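Local coordinates for protein CAMP factor (Mobiluncus curtisii, PDB 6JLC) that probably acts as a secreted pore-forming toxin that takes part in the co-haemolytic CAMP reaction on red blood cell membranes, at residues S30-K34 / A35-K39; N164-V167 / A168-K171. One frame throughout, in Å; residues are numbered along the deposited sequence.

Interaction 1: residues S30-K34 / A35-K39; sequences SEEPK and ADWSK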
ATOM      1  N   SER A  30      -1.739   3.717  -4.426  1.00 39.84           N
ATOM      2  CA  SER A  30      -1.723   5.163  -4.615  1.00 45.40           C
ATOM      3  C   SER A  30      -0.594   5.815  -3.821  1.00 45.95           C
ATOM      4  O   SER A  30       0.063   6.741  -4.306  1.00 47.96           O
ATOM      5  CB  SER A  30      -3.079   5.736  -4.204  1.00 46.28           C
ATOM      6  OG  SER A  30      -2.971   7.086  -3.808  1.00 64.41           O
ATOM      7  N   GLU A  31      -0.346   5.335  -2.603  1.00 39.03           N
ATOM      8  CA  GLU A  31       0.667   5.958  -1.758  1.00 43.64           C
ATOM      9  C   GLU A  31       2.073   5.439  -2.039  1.00 44.91           C
ATOM     10  O   GLU A  31       3.054   6.146  -1.774  1.00 42.62           O
ATOM     11  CB  GLU A  31       0.324   5.740  -0.285  1.00 50.08           C
ATOM     12  CG  GLU A  31      -0.766   6.646   0.236  1.00 60.75           C
ATOM     13  CD  GLU A  31      -1.435   6.070   1.462  1.00 73.82           C
ATOM     14  OE1 GLU A  31      -1.064   4.943   1.858  1.00 76.56           O
ATOM     15  OE2 GLU A  31      -2.316   6.745   2.039  1.00 79.52           O
ATOM     16  N   GLU A  32       2.210   4.210  -2.547  1.00 34.46           N
ATOM     17  CA  GLU A  32       3.522   3.597  -2.733  1.00 38.31           C
ATOM     18  C   GLU A  32       3.596   2.934  -4.110  1.00 43.51           C
ATOM     19  O   GLU A  32       3.801   1.729  -4.220  1.00 36.41           O
ATOM     20  CB  GLU A  32       3.799   2.591  -1.611  1.00 33.90           C
ATOM     21  CG  GLU A  32       3.528   3.164  -0.202  1.00 42.34           C
ATOM     22  CD  GLU A  32       4.501   2.669   0.860  1.00 48.76           C
ATOM     23  OE1 GLU A  32       4.046   2.072   1.859  1.00 46.76           O
ATOM     24  OE2 GLU A  32       5.723   2.877   0.694  1.00 47.09           O
ATOM     25  N   PRO A  33       3.465   3.728  -5.183  1.00 46.11           N
ATOM     26  CA  PRO A  33       3.312   3.120  -6.526  1.00 42.89           C
ATOM     27  C   PRO A  33       4.507   2.307  -6.991  1.00 38.80           C
ATOM     28  O   PRO A  33       4.341   1.397  -7.815  1.00 43.33           O
ATOM     29  CB  PRO A  33       3.090   4.341  -7.434  1.00 41.37           C
ATOM     30  CG  PRO A  33       3.722   5.483  -6.692  1.00 41.32           C
ATOM     31  CD  PRO A  33       3.456   5.201  -5.237  1.00 42.64           C
ATOM     32  N   LYS A  34       5.708   2.618  -6.514  1.00 36.27           N
ATOM     33  CA  LYS A  34       6.906   1.900  -6.916  1.00 42.97           C
ATOM     34  C   LYS A  34       7.242   0.749  -5.972  1.00 47.07           C
ATOM     35  O   LYS A  34       8.333   0.178  -6.080  1.00 47.70           O
ATOM     36  CB  LYS A  34       8.088   2.871  -7.015  1.00 42.42           C
ATOM     37  CG  LYS A  34       7.965   3.915  -8.132  1.00 48.06           C
ATOM     38  CD  LYS A  34       9.118   4.920  -8.052  1.00 57.43           C
ATOM     39  CE  LYS A  34       9.152   5.852  -9.255  1.00 62.61           C
ATOM     40  NZ  LYS A  34      10.265   6.845  -9.141  1.00 66.38           N
ATOM     41  N   ALA A  35       6.337   0.397  -5.054  1.00 40.55           N
ATOM     42  CA  ALA A  35       6.613  -0.681  -4.112  1.00 38.43           C
ATOM     43  C   ALA A  35       6.893  -1.985  -4.846  1.00 37.34           C
ATOM     44  O   ALA A  35       6.329  -2.260  -5.905  1.00 39.48           O
ATOM     45  CB  ALA A  35       5.450  -0.860  -3.142  1.00 34.74           C
ATOM     46  N   ASP A  36       7.793  -2.787  -4.270  1.00 38.64           N
ATOM     47  CA  ASP A  36       8.119  -4.082  -4.857  1.00 43.99           C
ATOM     48  C   ASP A  36       6.892  -4.991  -4.933  1.00 45.17           C
ATOM     49  O   ASP A  36       6.754  -5.778  -5.878  1.00 43.42           O
ATOM     50  CB  ASP A  36       9.239  -4.745  -4.044  1.00 44.60           C
ATOM     51  CG  ASP A  36      10.528  -3.930  -4.049  1.00 52.65           C
ATOM     52  OD1 ASP A  36      11.306  -4.064  -5.019  1.00 52.01           O
ATOM     53  OD2 ASP A  36      10.756  -3.147  -3.096  1.00 49.92           O
ATOM     54  N   TRP A  37       5.980  -4.878  -3.964  1.00 39.89           N
ATOM     55  CA  TRP A  37       4.803  -5.740  -3.939  1.00 38.35           C
ATOM     56  C   TRP A  37       3.780  -5.407  -5.027  1.00 42.07           C
ATOM     57  O   TRP A  37       2.901  -6.233  -5.298  1.00 43.85           O
ATOM     58  CB  TRP A  37       4.138  -5.672  -2.560  1.00 37.53           C
ATOM     59  CG  TRP A  37       3.749  -4.288  -2.105  1.00 47.78           C
ATOM     60  CD1 TRP A  37       2.854  -3.440  -2.708  1.00 46.90           C
ATOM     61  CD2 TRP A  37       4.233  -3.595  -0.941  1.00 53.33           C
ATOM     62  NE1 TRP A  37       2.758  -2.266  -1.992  1.00 50.02           N
ATOM     63  CE2 TRP A  37       3.591  -2.336  -0.904  1.00 51.30           C
ATOM     64  CE3 TRP A  37       5.151  -3.914   0.072  1.00 60.01           C
ATOM     65  CZ2 TRP A  37       3.842  -1.393   0.101  1.00 54.41           C
ATOM     66  CZ3 TRP A  37       5.392  -2.979   1.077  1.00 57.32           C
ATOM     67  CH2 TRP A  37       4.737  -1.735   1.083  1.00 55.83           C
ATOM     68  N   SER A  38       3.867  -4.238  -5.664  1.00 38.89           N
ATOM     69  CA  SER A  38       2.812  -3.786  -6.566  1.00 37.09           C
ATOM     70  C   SER A  38       3.065  -4.150  -8.026  1.00 38.02           C
ATOM     71  O   SER A  38       2.291  -3.731  -8.900  1.00 32.56           O
ATOM     72  CB  SER A  38       2.622  -2.269  -6.432  1.00 40.70           C
ATOM     73  OG  SER A  38       3.791  -1.584  -6.829  1.00 50.15           O
ATOM     74  N   LYS A  39       4.110  -4.936  -8.307  1.00 38.23           N
ATOM     75  CA  LYS A  39       4.464  -5.253  -9.689  1.00 42.02           C
ATOM     76  C   LYS A  39       3.274  -5.787 -10.486  1.00 38.41           C
ATOM     77  O   LYS A  39       3.055  -5.378 -11.631  1.00 38.14           O
ATOM     78  CB  LYS A  39       5.619  -6.256  -9.706  1.00 42.31           C
ATOM     79  CG  LYS A  39       6.196  -6.528 -11.087  1.00 52.23           C
ATOM     80  CD  LYS A  39       7.291  -7.583 -11.017  1.00 54.69           C
ATOM     81  CE  LYS A  39       7.859  -7.891 -12.393  1.00 61.12           C
ATOM     82  NZ  LYS A  39       8.955  -8.901 -12.324  1.00 64.70           N
TER
HETATM   83  O   HOH W   1       1.870  -0.442  -3.422  1.00 46.74           O
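Glu32 and Ala35 bracket a type I beta turn that begins where helix 8-31 gives out and brings a carboxylate to an indole. At the root of Glu32, CB faces the methyl of Ala35, 4.1 Å from CB to CB. A first torsion of -49° sets CG opposite the carbonyl carbon, and a bend at chi2 carries CD to 4.2 Å from Trp37 CZ2. OE1 lies in the indole plane at the ring edge, 3.9 Å from both CZ2 and CH2 of Trp37, the carboxylate turned 89° to the ring. Ala35 CB sits over one indole face, toward the rim, and the indole packs against Val85, Ser88 and Ala89 of helix 68-91. Ala35 N closes the turn onto Glu32 O (3.0 Å). A water donating to Glu32 O (3.0 Å) probably links it to the indole N-H, though its approach to Trp37 NE1 is unusually short and doubtful in detail. Ala35 O then accepts hydrogen bonds from Ser38 N and Ser38 OG, both from the same face of its plane, in the 3-10 segment that follows. Near OE2, Asp156 may raise the carboxylate's proton affinity, which the weak, long ion pair with Arg93 would offset only slightly.

Interaction 2: residues N164-V167 / A168-K171; sequences NTRV and ARDK. With ACT (acetate ion), chain B.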
ATOM      1  N   ASN A 164       0.783  16.188   2.257  1.00 34.93           N
ATOM      2  CA  ASN A 164       0.044  16.681   3.414  1.00 27.44           C
ATOM      3  C   ASN A 164       0.271  18.168   3.613  1.00 40.03           C
ATOM      4  O   ASN A 164      -0.663  18.906   3.968  1.00 41.50           O
ATOM      5  CB  ASN A 164       0.452  15.936   4.688  1.00 35.96           C
ATOM      6  CG  ASN A 164      -0.171  14.566   4.795  1.00 47.83           C
ATOM      7  OD1 ASN A 164      -1.161  14.266   4.126  1.00 51.49           O
ATOM      8  ND2 ASN A 164       0.400  13.724   5.656  1.00 50.97           N
ATOM      9  N   THR A 165       1.510  18.636   3.400  1.00 32.68           N
ATOM     10  CA  THR A 165       1.802  20.051   3.627  1.00 28.49           C
ATOM     11  C   THR A 165       1.181  20.911   2.541  1.00 31.70           C
ATOM     12  O   THR A 165       0.674  22.003   2.823  1.00 31.92           O
ATOM     13  CB  THR A 165       3.316  20.279   3.706  1.00 29.73           C
ATOM     14  OG1 THR A 165       3.867  19.424   4.712  1.00 32.08           O
ATOM     15  CG2 THR A 165       3.637  21.724   4.047  1.00 30.91           C
ATOM     16  N   ARG A 166       1.208  20.435   1.295  1.00 39.30           N
ATOM     17  CA  ARG A 166       0.563  21.167   0.207  1.00 35.82           C
ATOM     18  C   ARG A 166      -0.937  21.300   0.447  1.00 35.72           C
ATOM     19  O   ARG A 166      -1.508  22.385   0.299  1.00 37.94           O
ATOM     20  CB  ARG A 166       0.826  20.459  -1.121  1.00 33.25           C
ATOM     21  CG  ARG A 166       2.239  20.567  -1.630  1.00 31.13           C
ATOM     22  CD  ARG A 166       2.445  19.582  -2.763  1.00 32.61           C
ATOM     23  NE  ARG A 166       3.663  19.873  -3.499  1.00 32.36           N
ATOM     24  CZ  ARG A 166       4.366  18.963  -4.166  1.00 35.11           C
ATOM     25  NH1 ARG A 166       3.961  17.697  -4.204  1.00 32.95           N
ATOM     26  NH2 ARG A 166       5.467  19.324  -4.805  1.00 35.73           N
ATOM     27  N   VAL A 167      -1.593  20.193   0.806  1.00 43.10           N
ATOM     28  CA  VAL A 167      -3.032  20.225   1.052  1.00 50.49           C
ATOM     29  C   VAL A 167      -3.355  21.215   2.162  1.00 45.15           C
ATOM     30  O   VAL A 167      -4.211  22.092   2.005  1.00 50.62           O
ATOM     31  CB  VAL A 167      -3.553  18.816   1.380  1.00 50.45           C
ATOM     32  CG1 VAL A 167      -4.917  18.901   2.060  1.00 54.94           C
ATOM     33  CG2 VAL A 167      -3.634  17.976   0.119  1.00 51.59           C
ATOM     34  N   ALA A 168      -2.659  21.099   3.297  1.00 42.44           N
ATOM     35  CA  ALA A 168      -2.885  22.016   4.410  1.00 40.65           C
ATOM     36  C   ALA A 168      -2.523  23.451   4.052  1.00 44.84           C
ATOM     37  O   ALA A 168      -3.154  24.395   4.548  1.00 43.21           O
ATOM     38  CB  ALA A 168      -2.091  21.562   5.637  1.00 38.79           C
ATOM     39  N   ARG A 169      -1.522  23.647   3.193  1.00 39.93           N
ATOM     40  CA  ARG A 169      -1.145  25.008   2.824  1.00 36.49           C
ATOM     41  C   ARG A 169      -2.273  25.710   2.078  1.00 44.92           C
ATOM     42  O   ARG A 169      -2.547  26.889   2.320  1.00 48.20           O
ATOM     43  CB  ARG A 169       0.124  24.987   1.971  1.00 41.23           C
ATOM     44  CG  ARG A 169       0.407  26.297   1.248  1.00 42.30           C
ATOM     45  CD  ARG A 169       1.163  26.049  -0.056  1.00 34.16           C
ATOM     46  NE  ARG A 169       0.468  25.125  -0.945  1.00 34.03           N
ATOM     47  CZ  ARG A 169       1.050  24.465  -1.943  1.00 39.55           C
ATOM     48  NH1 ARG A 169       2.348  24.616  -2.186  1.00 36.87           N
ATOM     49  NH2 ARG A 169       0.338  23.641  -2.698  1.00 41.21           N
ATOM     50  N   ASP A 170      -2.937  24.992   1.170  1.00 51.38           N
ATOM     51  CA  ASP A 170      -3.981  25.593   0.349  1.00 58.39           C
ATOM     52  C   ASP A 170      -5.250  25.853   1.149  1.00 64.50           C
ATOM     53  O   ASP A 170      -6.026  26.751   0.801  1.00 63.82           O
ATOM     54  CB  ASP A 170      -4.286  24.685  -0.839  1.00 57.01           C
ATOM     55  CG  ASP A 170      -3.101  24.522  -1.774  1.00 59.76           C
ATOM     56  OD1 ASP A 170      -2.334  25.499  -1.953  1.00 59.64           O
ATOM     57  OD2 ASP A 170      -2.948  23.411  -2.330  1.00 66.41           O
ATOM     58  N   LYS A 171      -5.481  25.084   2.215  1.00 67.88           N
ATOM     59  CA  LYS A 171      -6.687  25.216   3.019  1.00 67.64           C
ATOM     60  C   LYS A 171      -6.535  26.169   4.194  1.00 69.49           C
ATOM     61  O   LYS A 171      -7.542  26.706   4.667  1.00 78.69           O
ATOM     62  CB  LYS A 171      -7.132  23.844   3.537  1.00 63.39           C
ATOM     63  CG  LYS A 171      -7.616  22.915   2.441  1.00 68.63           C
ATOM     64  CD  LYS A 171      -8.526  21.827   2.987  1.00 72.40           C
ATOM     65  CE  LYS A 171      -8.213  20.481   2.339  1.00 73.10           C
ATOM     66  NZ  LYS A 171      -7.947  19.418   3.347  1.00 70.66           N
TER
HETATM   67  C   ACT B 301       5.326  22.885  -4.053  1.00 34.05           C
HETATM   68  O   ACT B 301       4.133  22.693  -3.672  1.00 32.37           O
HETATM   69  OXT ACT B 301       6.076  22.103  -4.685  1.00 31.40           O
HETATM   70  CH3 ACT B 301       5.977  24.255  -3.689  1.00 27.94           C
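Arg166 and Arg169, three residues apart on the alpha helix 152-173, run side by side and point the same way, a helical i/i+3 pair gathered round a single acetate. Their guanidinium planes are turned 40° against each other, and the backbone side of Arg166 covers one face of the Arg169 group: CA stands above its rim, and CB comes within 3.6 Å of Arg169 NH2. Arg166, also in cation-pi contact with Trp163, stays extended from CG to NE and takes the anion along its edge, with NE hydrogen-bonded to acetate O at 2.9 Å and NH2 to acetate OXT at 2.8 Å, both nearly straight. Arg169 leaves its CA with CG opposite the backbone N (chi1 165°), then bends at chi3, which folds its guanidinium back over the helix. Its NH1 reaches the same acetate O and also donates to Asn186 OD1 of helix 179-197, while NE forms a salt bridge to Asp170 OD1 at 3.0 Å, its hydrogen bond weak and bent. The acetate, probably from the crystallisation liquor, and Asp170 together would probably balance the two guanidinium charges. Beneath them, backbone bonds keep the i+4 pattern, although the helix widens into a pi-type turn at 169-171. On the neighbouring stripe, Lys171 bends at chi3 and chi4 alongside Val167, bringing its NZ to 3.3 Å from Val167 CG1.

How the interactions relate
Both interactions are local, yet they belong to different settings of this all-helical C-terminal part of the CAMP factor. Interaction 1 is partly buried, its centre about 7 Å from the centre of the chain, in the connection from helix 8-31 to helix 41-59; interaction 2 is a surface contact, its centre about 22 Å from the centre of the chain. Helix 152-173 relates them: its start packs on interaction 1 through Ile152 and Tyr153, and interaction 2 lies further along it, facing helices 179-197 and 203-222. The inner contact relies on a turn, an indole and a probable bridging water; the outer one combines regular helix bonds with arginines that share an anion.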